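Alpha-galactosidase (Thermus thermophilus, PDB 6LCJ) probably hydrolyses terminal alpha-galactosyl units from galacto-oligosaccharides such as stachyose, as a thermostable hexameric glycosidase. Local coordinates at residues W53-W58 and A383-L388; F237-D242 and Y273-G278. All coordinates share one frame; numbering follows the deposited sequence.

The chain first builds an N-terminal beta-sandwich, where strand 56-59 forms one edge of the seven-stranded sheet, and then enters a TIM barrel. After the third barrel strand, 229-234, it makes a short excursion; contact 2 closes it by pairing 237-242 with 273-278 just before helix 280-296. The chain then runs on to helix 380-388, between the sixth and seventh barrel strands, where contact 1 closes a much longer loop enclosing contact 2. Contact 1 thus ties sandwich to barrel, while contact 2 organises a barrel loop. Their nearest atoms lie about 7 Å apart without touching, but Phe305 meets Trp53 from one and Leu238 from the other.

Contact 1: W53-W58 and A383-L388; sequences WSLAAW and ALRSTL
Ser386 and Ala56 mark the place where the edge strand of the N-terminal beta-sandwich lies across a helix of the TIM barrel, their CA atoms 4.7 Å apart. The short axes of strand 56-58 and helix 383-388 cross at 79°, 6.7 Å apart at closest approach. Packing is tight here because the side chains between the two backbones are small. Ser386 OG reaches toward the chain just ahead of the strand, comes within 3.1 Å of Ser54 O and can hydrogen-bond it, though the same hydroxyl could turn its hydrogen to a different acceptor. The same hydroxyl oxygen sits 3.2 Å from Ala56 N, and the Ala56 methyl rests near Ser386 O. Ser54 turns its own hydroxyl elsewhere, to Ala77 O. One residue earlier on the helix, Arg385 O faces Ala56 O at 3.5 Å, two acceptors with no bond between them; Arg385 O is bonded to His389 ND1.

The looser, partly exposed side belongs to Leu55 and Arg385. Both first torsions place CG opposite the backbone N (175° for Leu55, 178° for Arg385), but the arginine chain then bends at CG-CD, turning its guanidinium back beside the leucine. Its NH2 is taken by Asn382 OD1 on the same helix, while its aliphatic part passes at some distance from Ala57 CB. The leucine meets the edge of the group and neither of its faces: Leu55 CD1 lies in the guanidinium plane, 3.4 Å from Arg385 NE.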
loop_
_atom_site.group_PDB
_atom_site.type_symbol
_atom_site.label_atom_id
_atom_site.label_comp_id
_atom_site.label_asym_id
_atom_site.label_seq_id
_atom_site.Cartn_x
_atom_site.Cartn_y
_atom_site.Cartn_z
ATOM N N TRP E 53 13.638 -10.033 -32.598
ATOM C CA TRP E 53 13.889 -10.783 -31.373
ATOM C C TRP E 53 12.603 -11.141 -30.636
ATOM O O TRP E 53 12.625 -12.024 -29.770
ATOM C CB TRP E 53 14.833 -9.983 -30.454
ATOM C CG TRP E 53 16.081 -9.523 -31.174
ATOM C CD1 TRP E 53 16.763 -10.207 -32.145
ATOM C CD2 TRP E 53 16.769 -8.277 -31.010
ATOM N NE1 TRP E 53 17.828 -9.471 -32.586
ATOM C CE2 TRP E 53 17.859 -8.281 -31.909
ATOM C CE3 TRP E 53 16.578 -7.159 -30.188
ATOM C CZ2 TRP E 53 18.757 -7.202 -32.009
ATOM C CZ3 TRP E 53 17.482 -6.078 -30.298
ATOM C CH2 TRP E 53 18.551 -6.119 -31.192
ATOM N N SER E 54 11.489 -10.496 -30.970
ATOM C CA SER E 54 10.249 -10.690 -30.225
ATOM C C SER E 54 9.713 -12.114 -30.379
ATOM O O SER E 54 9.975 -12.802 -31.367
ATOM C CB SER E 54 9.191 -9.688 -30.685
ATOM O OG SER E 54 9.566 -8.376 -30.321
ATOM N N LEU E 55 8.953 -12.548 -29.378
ATOM C CA LEU E 55 8.359 -13.873 -29.415
ATOM C C LEU E 55 7.250 -13.949 -30.458
ATOM O O LEU E 55 6.336 -13.112 -30.479
ATOM C CB LEU E 55 7.796 -14.243 -28.046
ATOM C CG LEU E 55 7.059 -15.589 -28.089
ATOM C CD1 LEU E 55 8.008 -16.746 -27.857
ATOM C CD2 LEU E 55 5.883 -15.629 -27.114
ATOM N N ALA E 56 7.329 -14.958 -31.321
ATOM C CA ALA E 56 6.222 -15.371 -32.168
ATOM C C ALA E 56 5.924 -16.831 -31.857
ATOM O O ALA E 56 6.803 -17.691 -32.022
ATOM C CB ALA E 56 6.556 -15.188 -33.649
ATOM N N ALA E 57 4.701 -17.112 -31.406
ATOM C CA ALA E 57 4.351 -18.472 -31.008
ATOM C C ALA E 57 2.852 -18.556 -30.765
ATOM O O ALA E 57 2.176 -17.536 -30.615
ATOM C CB ALA E 57 5.107 -18.906 -29.747
ATOM N N TRP E 58 2.349 -19.795 -30.717
ATOM C CA TRP E 58 0.975 -20.069 -30.306
ATOM C C TRP E 58 0.907 -20.132 -28.788
ATOM O O TRP E 58 1.685 -20.851 -28.154
ATOM C CB TRP E 58 0.479 -21.389 -30.905
ATOM C CG TRP E 58 0.206 -21.321 -32.387
ATOM C CD1 TRP E 58 1.073 -21.633 -33.405
ATOM C CD2 TRP E 58 -1.006 -20.884 -33.016
ATOM N NE1 TRP E 58 0.466 -21.428 -34.625
ATOM C CE2 TRP E 58 -0.807 -20.970 -34.416
ATOM C CE3 TRP E 58 -2.241 -20.435 -32.533
ATOM C CZ2 TRP E 58 -1.797 -20.631 -35.332
ATOM C CZ3 TRP E 58 -3.221 -20.091 -33.445
ATOM C CH2 TRP E 58 -2.994 -20.194 -34.833
ATOM N N ALA E 383 15.843 -18.719 -30.453
ATOM C CA ALA E 383 15.986 -18.478 -31.883
ATOM C C ALA E 383 15.035 -19.359 -32.676
ATOM O O ALA E 383 14.224 -18.871 -33.473
ATOM C CB ALA E 383 17.429 -18.726 -32.318
ATOM N N LEU E 384 15.103 -20.671 -32.435
ATOM C CA LEU E 384 14.299 -21.610 -33.208
ATOM C C LEU E 384 12.809 -21.339 -33.031
ATOM O O LEU E 384 12.050 -21.384 -34.004
ATOM C CB LEU E 384 14.645 -23.047 -32.810
ATOM C CG LEU E 384 16.005 -23.601 -33.248
ATOM C CD1 LEU E 384 16.262 -24.899 -32.518
ATOM C CD2 LEU E 384 16.111 -23.816 -34.760
ATOM N N ARG E 385 12.374 -21.015 -31.807
ATOM C CA ARG E 385 10.937 -20.915 -31.545
ATOM C C ARG E 385 10.281 -19.812 -32.372
ATOM O O ARG E 385 9.196 -20.009 -32.928
ATOM C CB ARG E 385 10.662 -20.684 -30.061
ATOM C CG ARG E 385 9.161 -20.538 -29.762
ATOM C CD ARG E 385 8.831 -20.765 -28.283
ATOM N NE ARG E 385 9.523 -19.756 -27.509
ATOM C CZ ARG E 385 10.541 -19.997 -26.693
ATOM N NH1 ARG E 385 10.967 -21.243 -26.494
ATOM N NH2 ARG E 385 11.137 -18.981 -26.079
ATOM N N SER E 386 10.916 -18.637 -32.460
ATOM C CA SER E 386 10.304 -17.523 -33.179
ATOM C C SER E 386 10.461 -17.673 -34.687
ATOM O O SER E 386 9.533 -17.362 -35.443
ATOM C CB SER E 386 10.900 -16.195 -32.705
ATOM O OG SER E 386 10.376 -15.844 -31.431
ATOM N N THR E 387 11.633 -18.131 -35.134
ATOM C CA THR E 387 11.865 -18.369 -36.555
ATOM C C THR E 387 10.855 -19.359 -37.123
ATOM O O THR E 387 10.257 -19.119 -38.181
ATOM C CB THR E 387 13.284 -18.888 -36.753
ATOM O OG1 THR E 387 14.213 -17.879 -36.363
ATOM C CG2 THR E 387 13.524 -19.297 -38.210
ATOM N N LEU E 388 10.642 -20.477 -36.429
ATOM C CA LEU E 388 9.700 -21.476 -36.915
ATOM C C LEU E 388 8.316 -20.895 -37.187
ATOM O O LEU E 388 7.589 -21.412 -38.045
ATOM C CB LEU E 388 9.595 -22.626 -35.914
ATOM C CG LEU E 388 10.700 -23.672 -36.013
ATOM C CD1 LEU E 388 10.804 -24.494 -34.738
ATOM C CD2 LEU E 388 10.466 -24.552 -37.232
#

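Contact 2: F237-D242 and Y273-G278; sequences FLVTAD and YALDAG
A three-stranded antiparallel sheet branches from the barrel after its third strand, and Val239 opposite Tyr273 forms the hydrogen-bonded pair that attaches strand 238-240 to its central strand, 270-274. Two bonds join the pair: Val239 N gives to Tyr273 O at 2.9 Å, and Tyr273 N gives to Val239 O at 2.8 Å. Leu238 and Ala274 make the non-hydrogen-bonded pair beside it. Just past the paired strands, one more backbone bond runs from Leu275 N to Phe237 O (2.8 Å, 167° at the hydrogen).

Val239 and Tyr273 share one face of the sheet. With chi1 at 76°, Val239 CG1 falls between its own N and carbonyl carbon, where it rests against Tyr273 CB at 3.9 Å and also reaches Leu275 CD2. The tyrosine ring turns its edge to Ala241 N. At the other end Ala277 CB touches Phe237 CE1; Ala277 is the middle residue of an Asx turn in which Asp276 OD1 accepts from Gly278 N.

Leu238 packs on Leu272 of strand 270-274. Phe237 and Leu275 both pack on Val282 of helix 280-296; Phe237 also meets Met324 of helix 317-331, and Ala277 meets Ala323 of that helix.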
loop_
_atom_site.group_PDB
_atom_site.type_symbol
_atom_site.label_atom_id
_atom_site.label_comp_id
_atom_site.label_asym_id
_atom_site.label_seq_id
_atom_site.Cartn_x
_atom_site.Cartn_y
_atom_site.Cartn_z
ATOM N N PHE E 237 20.329 4.052 -35.546
ATOM C CA PHE E 237 19.488 4.950 -34.764
ATOM C C PHE E 237 19.647 4.766 -33.259
ATOM O O PHE E 237 18.785 5.218 -32.491
ATOM C CB PHE E 237 18.027 4.774 -35.150
ATOM C CG PHE E 237 17.763 5.071 -36.580
ATOM C CD1 PHE E 237 17.525 6.367 -37.001
ATOM C CD2 PHE E 237 17.752 4.050 -37.516
ATOM C CE1 PHE E 237 17.275 6.636 -38.336
ATOM C CE2 PHE E 237 17.517 4.313 -38.826
ATOM C CZ PHE E 237 17.267 5.597 -39.249
ATOM N N LEU E 238 20.740 4.153 -32.824
ATOM C CA LEU E 238 20.971 3.847 -31.427
ATOM C C LEU E 238 22.142 4.664 -30.915
ATOM O O LEU E 238 23.139 4.845 -31.619
ATOM C CB LEU E 238 21.247 2.355 -31.251
ATOM C CG LEU E 238 20.796 1.663 -29.973
ATOM C CD1 LEU E 238 19.304 1.633 -29.897
ATOM C CD2 LEU E 238 21.353 0.271 -29.976
ATOM N N VAL E 239 22.038 5.129 -29.676
ATOM C CA VAL E 239 23.051 5.998 -29.096
ATOM C C VAL E 239 23.010 5.820 -27.583
ATOM O O VAL E 239 21.993 5.409 -27.024
ATOM C CB VAL E 239 22.781 7.452 -29.544
ATOM C CG1 VAL E 239 21.609 8.049 -28.786
ATOM C CG2 VAL E 239 23.996 8.287 -29.405
ATOM N N THR E 240 24.129 6.072 -26.920
ATOM C CA THR E 240 24.169 6.048 -25.459
ATOM C C THR E 240 24.493 7.439 -24.917
ATOM O O THR E 240 24.869 8.350 -25.658
ATOM C CB THR E 240 25.198 5.036 -24.932
ATOM O OG1 THR E 240 26.500 5.369 -25.431
ATOM C CG2 THR E 240 24.846 3.635 -25.369
ATOM N N ALA E 241 24.358 7.601 -23.596
ATOM C CA ALA E 241 24.704 8.883 -22.983
ATOM C C ALA E 241 26.162 9.251 -23.228
ATOM O O ALA E 241 26.474 10.430 -23.415
ATOM C CB ALA E 241 24.406 8.862 -21.487
ATOM N N ASP E 242 27.058 8.258 -23.273
ATOM C CA ASP E 242 28.479 8.483 -23.535
ATOM C C ASP E 242 28.788 8.830 -24.982
ATOM O O ASP E 242 29.925 9.209 -25.277
ATOM C CB ASP E 242 29.300 7.243 -23.193
ATOM C CG ASP E 242 28.966 6.684 -21.845
ATOM O OD1 ASP E 242 28.665 5.465 -21.765
ATOM O OD2 ASP E 242 29.008 7.470 -20.867
ATOM N N TYR E 273 19.463 4.802 -25.918
ATOM C CA TYR E 273 18.599 5.878 -26.351
ATOM C C TYR E 273 18.539 5.813 -27.861
ATOM O O TYR E 273 19.342 5.133 -28.498
ATOM C CB TYR E 273 19.109 7.245 -25.857
ATOM C CG TYR E 273 19.196 7.298 -24.354
ATOM C CD1 TYR E 273 18.046 7.356 -23.582
ATOM C CD2 TYR E 273 20.411 7.260 -23.712
ATOM C CE1 TYR E 273 18.102 7.388 -22.218
ATOM C CE2 TYR E 273 20.482 7.301 -22.331
ATOM C CZ TYR E 273 19.321 7.361 -21.593
ATOM O OH TYR E 273 19.378 7.399 -20.220
ATOM N N ALA E 274 17.570 6.512 -28.431
ATOM C CA ALA E 274 17.289 6.425 -29.848
ATOM C C ALA E 274 17.503 7.786 -30.487
ATOM O O ALA E 274 17.331 8.825 -29.840
ATOM C CB ALA E 274 15.857 5.945 -30.096
ATOM N N LEU E 275 17.897 7.772 -31.757
ATOM C CA LEU E 275 17.843 8.967 -32.581
ATOM C C LEU E 275 16.475 9.038 -33.239
ATOM O O LEU E 275 15.878 8.012 -33.566
ATOM C CB LEU E 275 18.950 8.960 -33.633
ATOM C CG LEU E 275 20.366 8.914 -33.059
ATOM C CD1 LEU E 275 21.371 8.674 -34.176
ATOM C CD2 LEU E 275 20.711 10.174 -32.264
ATOM N N ASP E 276 15.975 10.261 -33.414
ATOM C CA ASP E 276 14.591 10.477 -33.831
ATOM C C ASP E 276 14.491 10.305 -35.337
ATOM O O ASP E 276 14.909 11.177 -36.099
ATOM C CB ASP E 276 14.126 11.863 -33.389
ATOM C CG ASP E 276 12.712 12.194 -33.837
ATOM O OD1 ASP E 276 12.027 11.347 -34.451
ATOM O OD2 ASP E 276 12.274 13.329 -33.547
ATOM N N ALA E 277 13.911 9.187 -35.771
ATOM C CA ALA E 277 13.774 8.923 -37.193
ATOM C C ALA E 277 12.700 9.786 -37.849
ATOM O O ALA E 277 12.517 9.703 -39.070
ATOM C CB ALA E 277 13.484 7.429 -37.409
ATOM N N GLY E 278 11.961 10.580 -37.076
ATOM C CA GLY E 278 11.103 11.581 -37.679
ATOM C C GLY E 278 11.804 12.874 -38.019
ATOM O O GLY E 278 11.226 13.725 -38.691
#